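Local coordinates for protein mandelate racemase/muconate lactonizing enzyme (Roseovarius nubinhibens, PDB 2QDD) that is of unknown function but, as a magnesium-binding member of the mandelate racemase/muconate lactonizing enzyme family, probably catalyses a metal-dependent reaction on a carboxylate substrate, at residues 69-74 and 105-110; 76-81 and 91-96; 84-89 and 273-278. All blocks are in the same frame, centred on the assembly; numbering follows the deposited sequence. Where two conformers were deposited one is given.

Contact 1. Residues 69-74 and 105-110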
# COMPACT_ATOMS: atom_id res chain seq x y z
N ALA A 69 -32.87 29.62 7.13
CA ALA A 69 -31.78 30.61 7.05
C ALA A 69 -30.91 30.44 5.81
O ALA A 69 -30.49 31.42 5.20
CB ALA A 69 -30.92 30.59 8.31
N GLY A 70 -30.64 29.19 5.44
CA GLY A 70 -29.92 28.87 4.22
C GLY A 70 -30.64 29.28 2.95
O GLY A 70 -30.01 29.83 2.04
N ILE A 71 -31.94 29.01 2.89
CA ILE A 71 -32.78 29.47 1.76
C ILE A 71 -32.76 31.00 1.58
O ILE A 71 -32.58 31.49 0.46
CB ILE A 71 -34.23 28.92 1.82
CG1 ILE A 71 -34.23 27.39 1.70
CG2 ILE A 71 -35.09 29.51 0.69
CD1 ILE A 71 -35.53 26.71 2.11
N ALA A 72 -32.90 31.73 2.69
CA ALA A 72 -32.71 33.19 2.73
C ALA A 72 -31.43 33.67 2.05
O ALA A 72 -31.47 34.57 1.21
CB ALA A 72 -32.77 33.71 4.18
N THR A 73 -30.30 33.07 2.42
CA THR A 73 -29.00 33.37 1.83
C THR A 73 -28.93 33.05 0.34
O THR A 73 -28.39 33.84 -0.45
CB THR A 73 -27.88 32.63 2.60
OG1 THR A 73 -27.72 33.25 3.88
CG2 THR A 73 -26.55 32.68 1.86
N LEU A 74 -29.52 31.92 -0.06
CA LEU A 74 -29.47 31.49 -1.45
C LEU A 74 -30.45 32.20 -2.38
O LEU A 74 -30.13 32.40 -3.56
CB LEU A 74 -29.63 29.97 -1.57
CG LEU A 74 -28.38 29.14 -1.26
CD1 LEU A 74 -28.77 27.68 -1.13
CD2 LEU A 74 -27.33 29.31 -2.36
N SER A 105 -31.27 20.44 -0.88
CA SER A 105 -32.12 19.34 -1.33
C SER A 105 -33.55 19.73 -1.72
O SER A 105 -34.02 19.30 -2.77
CB SER A 105 -32.09 18.18 -0.31
OG SER A 105 -32.96 17.11 -0.69
N PRO A 106 -34.26 20.54 -0.89
CA PRO A 106 -35.57 20.96 -1.43
C PRO A 106 -35.55 21.90 -2.64
O PRO A 106 -36.49 21.87 -3.43
CB PRO A 106 -36.24 21.66 -0.23
CG PRO A 106 -35.13 22.11 0.62
CD PRO A 106 -34.07 21.07 0.48
N ILE A 107 -34.50 22.73 -2.77
CA ILE A 107 -34.34 23.58 -3.95
C ILE A 107 -34.14 22.77 -5.23
O ILE A 107 -34.78 23.04 -6.25
CB ILE A 107 -33.18 24.59 -3.80
CG1 ILE A 107 -33.38 25.46 -2.55
CG2 ILE A 107 -33.06 25.48 -5.05
CD1 ILE A 107 -32.13 26.12 -2.03
N ASP A 108 -33.27 21.77 -5.15
CA ASP A 108 -33.03 20.85 -6.26
C ASP A 108 -34.26 20.02 -6.63
O ASP A 108 -34.56 19.84 -7.82
CB ASP A 108 -31.85 19.94 -5.93
CG ASP A 108 -31.50 19.01 -7.06
OD1 ASP A 108 -30.86 19.47 -8.04
OD2 ASP A 108 -31.88 17.83 -6.99
N MET A 109 -34.97 19.54 -5.61
CA MET A 109 -36.18 18.72 -5.74
C MET A 109 -37.29 19.46 -6.50
O MET A 109 -37.97 18.88 -7.34
CB MET A 109 -36.67 18.34 -4.33
CG MET A 109 -37.78 17.32 -4.24
SD MET A 109 -38.14 16.94 -2.51
CE MET A 109 -39.89 16.77 -2.61
N ALA A 110 -37.44 20.75 -6.19
CA ALA A 110 -38.44 21.60 -6.81
C ALA A 110 -38.10 21.97 -8.25
O ALA A 110 -39.00 22.15 -9.08
CB ALA A 110 -38.65 22.85 -5.98

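Contact 2. Residues 76-81 and 91-96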
# COMPACT_ATOMS: atom_id res chain seq x y z
N PRO A 76 -31.62 35.34 -3.28
CA PRO A 76 -31.22 36.34 -4.29
C PRO A 76 -30.49 35.78 -5.52
O PRO A 76 -30.52 36.39 -6.59
CB PRO A 76 -30.27 37.27 -3.52
CG PRO A 76 -30.67 37.13 -2.10
CD PRO A 76 -31.08 35.69 -1.94
N HIS A 77 -29.85 34.62 -5.35
CA HIS A 77 -29.02 34.03 -6.40
C HIS A 77 -29.79 33.03 -7.25
O HIS A 77 -29.43 32.79 -8.40
CB HIS A 77 -27.77 33.41 -5.78
CG HIS A 77 -26.98 34.39 -4.95
ND1 HIS A 77 -27.10 34.47 -3.58
CD2 HIS A 77 -26.10 35.35 -5.31
CE1 HIS A 77 -26.31 35.42 -3.13
NE2 HIS A 77 -25.69 35.97 -4.16
N LEU A 78 -30.86 32.47 -6.68
CA LEU A 78 -31.74 31.54 -7.39
C LEU A 78 -32.78 32.23 -8.26
O LEU A 78 -33.18 31.70 -9.30
CB LEU A 78 -32.45 30.61 -6.40
CG LEU A 78 -31.56 29.74 -5.52
CD1 LEU A 78 -32.37 29.17 -4.36
CD2 LEU A 78 -30.89 28.63 -6.33
N LEU A 79 -33.23 33.41 -7.81
CA LEU A 79 -34.05 34.30 -8.62
C LEU A 79 -33.36 34.63 -9.94
O LEU A 79 -32.20 35.06 -9.97
CB LEU A 79 -34.35 35.59 -7.84
CG LEU A 79 -35.68 35.79 -7.08
CD1 LEU A 79 -36.47 34.51 -6.80
CD2 LEU A 79 -35.44 36.58 -5.81
N GLY A 80 -34.07 34.38 -11.04
CA GLY A 80 -33.54 34.65 -12.37
C GLY A 80 -32.89 33.47 -13.08
O GLY A 80 -32.61 33.55 -14.28
N LEU A 81 -32.65 32.39 -12.36
CA LEU A 81 -32.09 31.17 -12.96
C LEU A 81 -33.13 30.44 -13.79
O LEU A 81 -34.33 30.47 -13.47
CB LEU A 81 -31.53 30.23 -11.89
CG LEU A 81 -30.36 30.66 -10.99
CD1 LEU A 81 -29.94 29.51 -10.09
CD2 LEU A 81 -29.17 31.17 -11.78
N ARG A 91 -24.45 24.07 -9.24
CA ARG A 91 -23.20 24.85 -9.25
C ARG A 91 -23.31 26.22 -8.57
O ARG A 91 -22.47 26.57 -7.76
CB ARG A 91 -22.67 25.01 -10.67
CG ARG A 91 -21.99 23.77 -11.21
CD ARG A 91 -21.21 24.05 -12.48
NE ARG A 91 -22.06 24.22 -13.66
CZ ARG A 91 -22.57 23.23 -14.40
NH1 ARG A 91 -22.34 21.95 -14.09
NH2 ARG A 91 -23.32 23.52 -15.45
N VAL A 92 -24.35 26.97 -8.92
CA VAL A 92 -24.65 28.26 -8.29
C VAL A 92 -24.85 28.14 -6.78
O VAL A 92 -24.21 28.86 -6.01
CB VAL A 92 -25.86 28.96 -8.97
CG1 VAL A 92 -26.32 30.18 -8.17
CG2 VAL A 92 -25.50 29.37 -10.41
N MET A 93 -25.71 27.20 -6.35
CA MET A 93 -25.90 26.90 -4.93
C MET A 93 -24.59 26.56 -4.19
O MET A 93 -24.37 27.03 -3.08
CB MET A 93 -26.90 25.75 -4.73
CG MET A 93 -28.34 26.06 -5.13
SD MET A 93 -29.51 24.89 -4.42
CE MET A 93 -29.20 23.41 -5.39
N ASP A 94 -23.74 25.74 -4.82
CA ASP A 94 -22.45 25.35 -4.23
C ASP A 94 -21.45 26.50 -4.19
O ASP A 94 -20.61 26.57 -3.30
CB ASP A 94 -21.84 24.16 -5.00
CG ASP A 94 -22.58 22.85 -4.74
OD1 ASP A 94 -23.29 22.72 -3.72
OD2 ASP A 94 -22.43 21.93 -5.57
N LEU A 95 -21.54 27.39 -5.17
CA LEU A 95 -20.74 28.62 -5.22
C LEU A 95 -21.15 29.59 -4.11
O LEU A 95 -20.29 30.22 -3.49
CB LEU A 95 -20.92 29.30 -6.58
CG LEU A 95 -19.67 29.70 -7.36
CD1 LEU A 95 -19.94 29.65 -8.86
CD2 LEU A 95 -19.21 31.09 -6.94
N GLN A 96 -22.45 29.71 -3.88
CA GLN A 96 -22.99 30.79 -3.06
C GLN A 96 -23.14 30.39 -1.60
O GLN A 96 -23.17 31.24 -0.72
CB GLN A 96 -24.32 31.31 -3.61
CG GLN A 96 -24.22 32.02 -4.98
CD GLN A 96 -23.29 33.23 -4.99
OE1 GLN A 96 -23.09 33.90 -3.97
NE2 GLN A 96 -22.74 33.53 -6.15

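Contact 3. Residues 84-89 and 273-278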
# COMPACT_ATOMS: atom_id res chain seq x y z
N ARG A 84 -34.48 24.61 -15.45
CA ARG A 84 -34.31 23.44 -16.31
C ARG A 84 -32.85 23.01 -16.41
O ARG A 84 -32.56 21.82 -16.59
CB ARG A 84 -34.87 23.71 -17.71
CG ARG A 84 -36.38 23.93 -17.75
CD ARG A 84 -36.85 24.45 -19.11
NE ARG A 84 -36.22 25.72 -19.45
CZ ARG A 84 -36.35 26.34 -20.62
NH1 ARG A 84 -37.12 25.83 -21.58
NH2 ARG A 84 -35.72 27.49 -20.83
N SER A 85 -31.94 23.98 -16.31
CA SER A 85 -30.51 23.73 -16.30
C SER A 85 -30.04 23.30 -14.92
O SER A 85 -29.55 24.12 -14.14
CB SER A 85 -29.75 24.98 -16.75
OG SER A 85 -29.90 25.21 -18.14
N LEU A 86 -30.20 22.01 -14.62
CA LEU A 86 -30.18 21.51 -13.24
C LEU A 86 -28.78 21.45 -12.62
O LEU A 86 -28.60 21.84 -11.46
CB LEU A 86 -30.82 20.13 -13.16
CG LEU A 86 -32.29 20.12 -12.78
CD1 LEU A 86 -32.90 18.82 -13.22
CD2 LEU A 86 -32.43 20.29 -11.28
N ASP A 87 -27.81 20.98 -13.39
CA ASP A 87 -26.41 20.97 -12.97
C ASP A 87 -25.92 22.39 -12.71
O ASP A 87 -25.17 22.61 -11.76
CB ASP A 87 -25.52 20.28 -14.00
CG ASP A 87 -25.79 18.78 -14.11
OD1 ASP A 87 -25.85 18.09 -13.07
OD2 ASP A 87 -25.94 18.29 -15.25
N HIS A 88 -26.35 23.34 -13.54
CA HIS A 88 -26.01 24.75 -13.36
C HIS A 88 -26.59 25.35 -12.07
O HIS A 88 -25.90 26.09 -11.38
CB HIS A 88 -26.46 25.57 -14.56
CG HIS A 88 -26.35 27.05 -14.35
ND1 HIS A 88 -25.15 27.71 -14.34
CD2 HIS A 88 -27.30 27.99 -14.14
CE1 HIS A 88 -25.35 29.00 -14.14
NE2 HIS A 88 -26.65 29.20 -14.01
N VAL A 89 -27.85 25.03 -11.77
CA VAL A 89 -28.50 25.45 -10.53
C VAL A 89 -27.73 24.94 -9.31
O VAL A 89 -27.49 25.70 -8.36
CB VAL A 89 -30.00 25.02 -10.50
CG1 VAL A 89 -30.61 25.14 -9.10
CG2 VAL A 89 -30.80 25.85 -11.49
N GLY A 273 -29.71 16.68 -2.62
CA GLY A 273 -30.74 16.68 -3.65
C GLY A 273 -30.70 15.47 -4.55
O GLY A 273 -29.98 14.51 -4.29
N LEU A 274 -31.49 15.54 -5.62
CA LEU A 274 -31.71 14.43 -6.52
C LEU A 274 -30.59 14.34 -7.55
O LEU A 274 -30.21 13.25 -7.97
CB LEU A 274 -33.05 14.63 -7.24
CG LEU A 274 -34.19 13.61 -7.17
CD1 LEU A 274 -34.14 12.69 -5.95
CD2 LEU A 274 -35.51 14.38 -7.22
N THR A 275 -30.08 15.51 -7.96
CA THR A 275 -28.95 15.60 -8.89
C THR A 275 -27.69 14.94 -8.30
O THR A 275 -27.04 14.14 -8.98
CB THR A 275 -28.65 17.08 -9.25
OG1 THR A 275 -29.81 17.66 -9.87
CG2 THR A 275 -27.45 17.20 -10.18
N ARG A 276 -27.38 15.27 -7.04
CA ARG A 276 -26.25 14.66 -6.34
C ARG A 276 -26.50 13.18 -6.03
O ARG A 276 -25.60 12.36 -6.17
CB ARG A 276 -25.92 15.45 -5.07
CG ARG A 276 -25.45 16.90 -5.30
CD ARG A 276 -23.99 16.99 -5.72
NE ARG A 276 -23.59 18.36 -6.05
CZ ARG A 276 -23.58 18.87 -7.28
NH1 ARG A 276 -23.19 20.13 -7.47
NH2 ARG A 276 -23.96 18.15 -8.32
N ALA A 277 -27.73 12.85 -5.64
CA ALA A 277 -28.11 11.47 -5.31
C ALA A 277 -28.07 10.52 -6.50
O ALA A 277 -27.67 9.37 -6.35
CB ALA A 277 -29.47 11.43 -4.64
N ARG A 278 -28.45 11.01 -7.68
CA ARG A 278 -28.38 10.23 -8.93
C ARG A 278 -26.96 9.86 -9.35
O ARG A 278 -26.71 8.73 -9.78
CB ARG A 278 -29.08 10.99 -10.07
CG ARG A 278 -29.15 10.24 -11.40
CD ARG A 278 -28.55 11.07 -12.52
NE ARG A 278 -29.49 11.27 -13.61
CZ ARG A 278 -29.63 12.41 -14.28
NH1 ARG A 278 -30.51 12.51 -15.26
NH2 ARG A 278 -28.88 13.47 -13.98
O HOH W 1 -23.42 20.78 -10.30

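Contact 1. Residues 69-74 and 105-110
Ile107 meets Leu74 and Ile71 between two helices of the N-terminal domain. All of the contact is apolar. The CD1 methyl of Ile107 does the touching: it lies 3.8 Å from CD1 of Leu74 and 4.5 Å from CG1 of Ile71. The Leu74 and Ile107 side chains slant across each other, methyl against methyl. In Ile107 the CG1 branch stands opposite the carbonyl carbon (chi1 -57°), and the extended second torsion carries CD1 on to the facing helix. The pairing is loose on the Ile71 side and closer at Leu74. The two backbones stay well apart, with 8.4 Å between the CA atoms of Ile71 and Ile107.

The backbone hydrogen bonds stay within each helix. The amide of Leu74 bonds to the carbonyl of Gly70, and that of Ala110 to the carbonyl of Pro106. Thr73 OG1 is hydrogen-bonded to His63 of the second subunit.

Strand 29-42 lies against the same side chains, with Thr36 touching Ile71 and Leu38 touching Ile107. Met93 of helix 86-96 also packs on Ile107. Buried hydrocarbon alone meets here, which implies that between these two segments only dispersion and fit act, with no directional bond to set their spacing.

Contact 2. Residues 76-81 and 91-96
The end of helix 64-78 and the type II beta turn from Leu78 to Leu81 lie beside helix 86-96, with the CA atoms of His77 and Val92 7.5 Å apart. The turn is closed by Leu81 N bonding to Leu78 O, and Gly80 takes up a positive phi of 95°.

The most extensive side-chain meeting is that of Gln96 with the His77 ring. The Gln96 amide lies over one ring face, its plane only 9° from that of the ring, so the two flat groups stack. The Gln96 chain bends at its second torsion (chi2 -58°), which lays the amide over the ring. CG of Gln96 makes a CH-pi contact, 3.9 Å from the ring centroid of His77. Gln96 OE1 sits 3.3 Å from His77 NE2, but it is above the ring plane, and the angle is too poor for a hydrogen bond. CB of Pro76 lies over the opposite face, toward the rim. His77 ND1 bonds weakly to Thr73 O, and the ring also meets that of His57 of the second subunit.

The rest of the contact is largely apolar. CD2 of Leu78 touches CG of Met93 at 3.8 Å, the two chains crossing at a slant. Leu81 and Val92 reach out to each other tip to tip, CD1 to CG1 at 4.2 Å. Val92 CG1 thus sits between Leu81 CD1 and His77 O, which is 4.1 Å from it. Ile107 of helix 101-119 touches Leu78.

Two consecutive helices, 64-78 and 86-96, pack here, linked by a loop that begins with a type II turn, in the helical part of the enolase-type N-terminal capping domain.

Contact 3. Residues 84-89 and 273-278
A water in the plane of the Arg276 guanidinium, at its edge, joins this side chain to the backbone of Asp87. The water accepts a hydrogen bond of 2.9 Å from Arg276 NH1 and donates one of 2.9 Å to Asp87 O. A single water thus links the arginine to the first turn of helix 86-96. Arg276 NH1 also forms a salt bridge with Asp94, about two turns further along that helix from Asp87.

The Asp87 carboxylate does not pair directly with Arg276: OD1 of Asp87 stays 5.1 Å from NH2 of Arg276. The positive charge is still near enough that it may steady the carboxylate electrostatically. Asp87 OD2 is only weakly paired, at long range, with Arg278 of the third subunit.

Thr275 is the side chain that meets both Leu86 and Asp87 of helix 86-96. Its CG2 methyl, set opposite the backbone N by the first torsion, lies 3.4 Å from Asp87 OD1. Thr275 OG1 is 4.0 Å from CD2 of Leu86, a van der Waals contact.

Gly273 takes the N-cap position of helix 274-287, at phi 120°. Helix 101-119 grips the first turn of this barrel helix by hydrogen bonds: Asp108 binds both Leu274 N and Thr275 OG1, and Trp112 NE1 also bonds to Thr275 OG1, which fixes the rotation of the threonine. The start of helix 86-96 meets the same turn by van der Waals contact and one water. This interface, between the N-terminal capping domain and the C-terminal TIM-type barrel, is characteristic of the enolase superfamily.

From the N terminus, the chain first forms strands and then helix 64-78, which supplies one side of contacts 1 and 2. Contact 2 closes the shortest loop, back from helix 86-96, and is nested inside the loop of contact 1, which ends on helix 101-119. These two tie three successive helices of the N-terminal domain together and touch one another where Leu74 packs on Gln96. Contact 3 crosses both. It starts on helix 86-96 and closes only at helix 274-287, after most of the barrel strands. Polar ties from helices 101-119 and 86-96 run to helix 274-287, so the helical part of the capping domain is anchored to the barrel.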